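Local atomic coordinates of beta-hexosaminidase LpqI (Mycobacterium tuberculosis H37Rv, PDB entry 6GFV), a protein that cleaves terminal beta-1,4-linked N-acetylglucosamine from peptidoglycan fragments, a hydrolytic step in the recycling of the mycobacterial cell wall. Residues G195-P200 and G227-P232; V282-L287 and L309-Q314. All blocks are in the same frame, centred on the assembly; numbering follows the deposited sequence.

Contact 1: G195-P200 and G227-P232; sequences GGVTTP and GHLQVP
A short parallel beta pairing at the rim of the TIM-barrel-like domain joins the brief strand 197-198 to the end of strand 223-230, Thr198 facing Gln230 with their CA atoms 4.5 Å apart. Two backbone bonds hold it: Gln230 N gives its hydrogen to Val197 O at 2.9 Å, and Thr199 N donates to Gln230 O at 2.8 Å. Both backbone polar groups of Gln230 are therefore used on the same neighbour, as parallel pairing requires. Two waters extend the link. Water 1 accepts from Val197 N and Gln230 NE2 and donates to His228 O, while water 2 bridges Thr198 OG1 and Gln230 OE1, so both ends of the Gln230 amide are engaged. On the other face Val197 and Leu229 lie side by side, CG1 to CD2 at 3.6 Å. Thr199 OG1, held between its backbone N and carbonyl carbon (chi1 68°), donates to Pro200 O within its own segment. Across the contact the same oxygen rests against the Val231 CG1 methyl at 3.4 Å. ND1 and NE2 of His228 are hydrogen-bonded to Ser241 OG and the backbone O of Asp269, and its ring touches Asp268, the nucleophile by similarity. Direct amide bonds at the centre and water bridges alongside imply a short pairing that ties the segment following His193, the probable proton donor/acceptor, to a strand end beside the probable nucleophile.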
loop_
_atom_site.group_PDB
_atom_site.type_symbol
_atom_site.label_atom_id
_atom_site.label_comp_id
_atom_site.label_asym_id
_atom_site.label_seq_id
_atom_site.Cartn_x
_atom_site.Cartn_y
_atom_site.Cartn_z
ATOM N N GLY A 195 6.882 9.397 -15.684
ATOM C CA GLY A 195 6.690 10.835 -15.711
ATOM C C GLY A 195 5.596 11.384 -14.814
ATOM O O GLY A 195 4.827 10.623 -14.231
ATOM N N GLY A 196 5.536 12.713 -14.715
ATOM C CA GLY A 196 4.540 13.412 -13.920
ATOM C C GLY A 196 3.143 13.298 -14.501
ATOM O O GLY A 196 2.942 13.434 -15.703
ATOM N N VAL A 197 2.174 13.039 -13.635
ATOM C CA VAL A 197 0.802 12.812 -14.049
ATOM C C VAL A 197 -0.180 13.735 -13.304
ATOM O O VAL A 197 -0.098 13.892 -12.084
ATOM C CB VAL A 197 0.423 11.330 -13.834
ATOM C CG1 VAL A 197 -1.047 11.101 -14.048
ATOM C CG2 VAL A 197 1.249 10.438 -14.763
ATOM N N THR A 198 -1.100 14.338 -14.054
ATOM C CA THR A 198 -2.130 15.210 -13.501
ATOM C C THR A 198 -3.533 14.617 -13.677
ATOM O O THR A 198 -3.827 13.995 -14.695
ATOM C CB THR A 198 -2.061 16.614 -14.167
ATOM O OG1 THR A 198 -0.794 17.214 -13.889
ATOM C CG2 THR A 198 -3.178 17.536 -13.692
ATOM N N THR A 199 -4.392 14.815 -12.678
ATOM C CA THR A 199 -5.802 14.400 -12.714
ATOM C C THR A 199 -6.739 15.504 -13.250
ATOM O O THR A 199 -6.315 16.632 -13.413
ATOM C CB THR A 199 -6.292 14.011 -11.304
ATOM O OG1 THR A 199 -6.346 15.174 -10.469
ATOM C CG2 THR A 199 -5.390 12.968 -10.668
ATOM N N PRO A 200 -8.016 15.170 -13.516
ATOM C CA PRO A 200 -9.036 16.209 -13.736
ATOM C C PRO A 200 -9.218 17.057 -12.483
ATOM O O PRO A 200 -8.725 16.654 -11.443
ATOM C CB PRO A 200 -10.300 15.403 -14.056
ATOM C CG PRO A 200 -9.778 14.087 -14.596
ATOM C CD PRO A 200 -8.523 13.820 -13.831
ATOM N N GLY A 227 -1.625 7.618 -4.939
ATOM C CA GLY A 227 -0.806 7.734 -6.133
ATOM C C GLY A 227 0.036 9.001 -6.242
ATOM O O GLY A 227 -0.130 9.949 -5.469
ATOM N N HIS A 228 0.958 8.983 -7.199
ATOM C CA HIS A 228 1.843 10.090 -7.491
ATOM C C HIS A 228 1.136 11.044 -8.449
ATOM O O HIS A 228 1.568 11.212 -9.599
ATOM C CB HIS A 228 3.150 9.602 -8.141
ATOM C CG HIS A 228 3.898 8.570 -7.357
ATOM N ND1 HIS A 228 3.937 8.555 -5.983
ATOM C CD2 HIS A 228 4.668 7.530 -7.766
ATOM C CE1 HIS A 228 4.679 7.539 -5.575
ATOM N NE2 HIS A 228 5.138 6.904 -6.639
ATOM N N LEU A 229 0.046 11.640 -7.976
ATOM C CA LEU A 229 -0.901 12.336 -8.829
ATOM C C LEU A 229 -1.063 13.813 -8.459
ATOM O O LEU A 229 -1.423 14.129 -7.333
ATOM C CB LEU A 229 -2.260 11.641 -8.752
ATOM C CG LEU A 229 -2.363 10.195 -9.227
ATOM C CD1 LEU A 229 -3.671 9.586 -8.806
ATOM C CD2 LEU A 229 -2.208 10.120 -10.738
ATOM N N GLN A 230 -0.793 14.696 -9.415
ATOM C CA GLN A 230 -1.028 16.123 -9.255
ATOM C C GLN A 230 -2.512 16.429 -9.477
ATOM O O GLN A 230 -3.098 16.043 -10.477
ATOM C CB GLN A 230 -0.143 16.919 -10.218
ATOM C CG GLN A 230 1.346 16.769 -9.980
ATOM C CD GLN A 230 2.177 17.287 -11.136
ATOM O OE1 GLN A 230 1.994 18.414 -11.594
ATOM N NE2 GLN A 230 3.078 16.458 -11.631
ATOM N N VAL A 231 -3.126 17.106 -8.520
ATOM C CA VAL A 231 -4.566 17.319 -8.555
ATOM C C VAL A 231 -4.921 18.809 -8.484
ATOM O O VAL A 231 -4.715 19.452 -7.458
ATOM C CB VAL A 231 -5.248 16.583 -7.396
ATOM C CG1 VAL A 231 -6.762 16.765 -7.464
ATOM C CG2 VAL A 231 -4.842 15.094 -7.376
ATOM N N PRO A 232 -5.451 19.361 -9.585
ATOM C CA PRO A 232 -5.844 20.779 -9.630
ATOM C C PRO A 232 -6.929 21.112 -8.600
ATOM O O PRO A 232 -7.968 20.464 -8.555
ATOM C CB PRO A 232 -6.355 20.958 -11.068
ATOM C CG PRO A 232 -5.726 19.800 -11.842
ATOM C CD PRO A 232 -5.659 18.681 -10.876
HETATM O O HOH W 1 2.793 13.473 -10.783
HETATM O O HOH W 2 -0.122 19.881 -12.878
#

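Contact 2: V282-L287 and L309-Q314; sequences VSEAVL and LDRLEQ
Arg311 turns one face of its guanidinium to Leu287 and its edge to Glu284. The methyl CD2 of Leu287 sits 3.4 Å above the guanidinium plane, displaced from the centre of the group, with Arg311 NH2 as its nearest atom at 3.5 Å. In the plane, Glu284 OE2 accepts from Arg311 NE at 3.0 Å with an N-H...O angle of 167°, a salt bridge with a nearly straight hydrogen bond. NE approaches the oxygen on its syn side but from out of the carboxylate plane, and the two flat groups are inclined by 54°, so this is a single-bond bridge and not a coplanar two-bond pair. A bend at chi2 of each chain curls its charged end toward the other. Arg311 NH1 has a second carboxylate in Glu320, which should help fix the rotation of the guanidinium. Nearer the backbones, Ser283 CB meets Arg311 CB at 4.0 Å. Deeper in, the contact is apolar: Val286 CG1 touches Leu312 CD1 at 3.9 Å, and Leu312 CD2 lies 4.1 Å from Leu287 CD1, the two leucine side chains running past one another from opposing helices. Leu312 also packs on Leu22 of helix 18-23, and Val286 on Ala297 and Trp299 of strand 297-299. With segment axes 9.3 Å apart and crossing at -46°, helices 282-292 and 305-317 are neighbours in the barrel's outer layer, strand 297-299 coming between them in the chain, as in the repeated beta-alpha units of a TIM barrel.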
loop_
_atom_site.group_PDB
_atom_site.type_symbol
_atom_site.label_atom_id
_atom_site.label_comp_id
_atom_site.label_asym_id
_atom_site.label_seq_id
_atom_site.Cartn_x
_atom_site.Cartn_y
_atom_site.Cartn_z
ATOM N N VAL A 282 15.717 9.031 -2.809
ATOM C CA VAL A 282 14.849 8.176 -1.997
ATOM C C VAL A 282 14.653 8.669 -0.563
ATOM O O VAL A 282 13.519 8.750 -0.097
ATOM C CB VAL A 282 15.344 6.718 -1.952
ATOM C CG1 VAL A 282 14.525 5.913 -0.938
ATOM C CG2 VAL A 282 15.206 6.085 -3.321
ATOM N N SER A 283 15.723 9.017 0.139
ATOM C CA SER A 283 15.537 9.437 1.530
ATOM C C SER A 283 14.736 10.751 1.684
ATOM O O SER A 283 14.078 10.966 2.708
ATOM C CB SER A 283 16.889 9.552 2.234
ATOM O OG SER A 283 17.684 10.557 1.654
ATOM N N GLU A 284 14.776 11.617 0.674
ATOM C CA GLU A 284 13.973 12.837 0.703
ATOM C C GLU A 284 12.508 12.532 0.402
ATOM O O GLU A 284 11.599 13.181 0.936
ATOM C CB GLU A 284 14.503 13.874 -0.289
ATOM C CG GLU A 284 15.900 14.413 0.050
ATOM C CD GLU A 284 15.984 15.139 1.397
ATOM O OE1 GLU A 284 14.976 15.728 1.844
ATOM O OE2 GLU A 284 17.075 15.129 2.010
ATOM N N ALA A 285 12.275 11.552 -0.457
ATOM C CA ALA A 285 10.913 11.168 -0.791
ATOM C C ALA A 285 10.225 10.526 0.415
ATOM O O ALA A 285 9.062 10.806 0.691
ATOM C CB ALA A 285 10.897 10.239 -1.979
ATOM N N VAL A 286 10.960 9.680 1.134
ATOM C CA VAL A 286 10.428 9.018 2.311
ATOM C C VAL A 286 10.039 10.052 3.365
ATOM O O VAL A 286 8.949 9.978 3.931
ATOM C CB VAL A 286 11.441 7.996 2.901
ATOM C CG1 VAL A 286 11.021 7.559 4.300
ATOM C CG2 VAL A 286 11.572 6.801 1.988
ATOM N N LEU A 287 10.921 11.018 3.615
ATOM C CA LEU A 287 10.634 12.098 4.558
ATOM C C LEU A 287 9.347 12.852 4.178
ATOM O O LEU A 287 8.516 13.107 5.019
ATOM C CB LEU A 287 11.816 13.075 4.642
ATOM C CG LEU A 287 11.677 14.304 5.557
ATOM C CD1 LEU A 287 11.238 13.931 6.952
ATOM C CD2 LEU A 287 12.987 15.082 5.623
ATOM N N LEU A 309 17.091 5.982 7.130
ATOM C CA LEU A 309 16.932 6.037 8.578
ATOM C C LEU A 309 17.806 7.106 9.204
ATOM O O LEU A 309 17.446 7.687 10.214
ATOM C CB LEU A 309 17.258 4.691 9.229
ATOM C CG LEU A 309 16.321 3.500 9.054
ATOM C CD1 LEU A 309 16.977 2.227 9.580
ATOM C CD2 LEU A 309 14.983 3.750 9.742
ATOM N N ASP A 310 18.975 7.340 8.628
ATOM C CA ASP A 310 19.820 8.420 9.110
ATOM C C ASP A 310 19.130 9.757 8.890
ATOM O O ASP A 310 19.058 10.569 9.810
ATOM C CB ASP A 310 21.178 8.398 8.421
ATOM C CG ASP A 310 22.123 7.335 9.002
ATOM O OD1 ASP A 310 21.838 6.780 10.083
ATOM O OD2 ASP A 310 23.163 7.063 8.375
ATOM N N ARG A 311 18.617 9.975 7.679
ATOM C CA ARG A 311 17.929 11.222 7.326
ATOM C C ARG A 311 16.671 11.449 8.164
ATOM O O ARG A 311 16.383 12.575 8.581
ATOM C CB ARG A 311 17.571 11.227 5.842
ATOM C CG ARG A 311 16.841 12.475 5.372
ATOM C CD ARG A 311 17.759 13.681 5.421
ATOM N NE ARG A 311 17.102 14.912 5.002
ATOM C CZ ARG A 311 16.500 15.766 5.831
ATOM N NH1 ARG A 311 16.446 15.528 7.128
ATOM N NH2 ARG A 311 15.937 16.857 5.360
ATOM N N LEU A 312 15.922 10.386 8.422
ATOM C CA LEU A 312 14.732 10.494 9.259
ATOM C C LEU A 312 15.068 10.812 10.717
ATOM O O LEU A 312 14.330 11.535 11.376
ATOM C CB LEU A 312 13.902 9.215 9.190
ATOM C CG LEU A 312 13.225 8.924 7.854
ATOM C CD1 LEU A 312 12.452 7.608 7.914
ATOM C CD2 LEU A 312 12.306 10.052 7.441
ATOM N N GLU A 313 16.161 10.263 11.231
ATOM C CA GLU A 313 16.579 10.613 12.578
ATOM C C GLU A 313 17.002 12.081 12.626
ATOM O O GLU A 313 16.727 12.774 13.600
ATOM C CB GLU A 313 17.713 9.704 13.061
ATOM C CG GLU A 313 17.237 8.351 13.561
ATOM C CD GLU A 313 18.341 7.543 14.217
ATOM O OE1 GLU A 313 19.056 6.804 13.513
ATOM O OE2 GLU A 313 18.495 7.649 15.450
ATOM N N GLN A 314 17.654 12.559 11.569
ATOM C CA GLN A 314 17.982 13.983 11.459
ATOM C C GLN A 314 16.732 14.849 11.537
ATOM O O GLN A 314 16.706 15.843 12.254
ATOM C CB GLN A 314 18.707 14.284 10.154
ATOM C CG GLN A 314 20.091 13.697 10.051
ATOM C CD GLN A 314 20.670 13.855 8.664
ATOM O OE1 GLN A 314 20.191 14.664 7.870
ATOM N NE2 GLN A 314 21.709 13.085 8.365
#

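How the contacts relate
Both segments of contact 1 precede both segments of contact 2 in the chain, and all four belong to the glycosyl hydrolase family 3 N-terminal domain. Their centres lie 24 Å apart, and their nearest atoms remain about 8 Å apart without touching. The sheet relates them indirectly: strand 223-230, in contact 1, pairs with strand 265-267, after which the chain passes Asp268 and reaches helix 282-292 in contact 2. Contact 1 is thus strand pairing close to the probable nucleophile, whereas contact 2 is helix packing, with Val286 about 12 Å between side chains from Asp268. One lies beside the probable catalytic residues; the other joins helices of the barrel's outer layer.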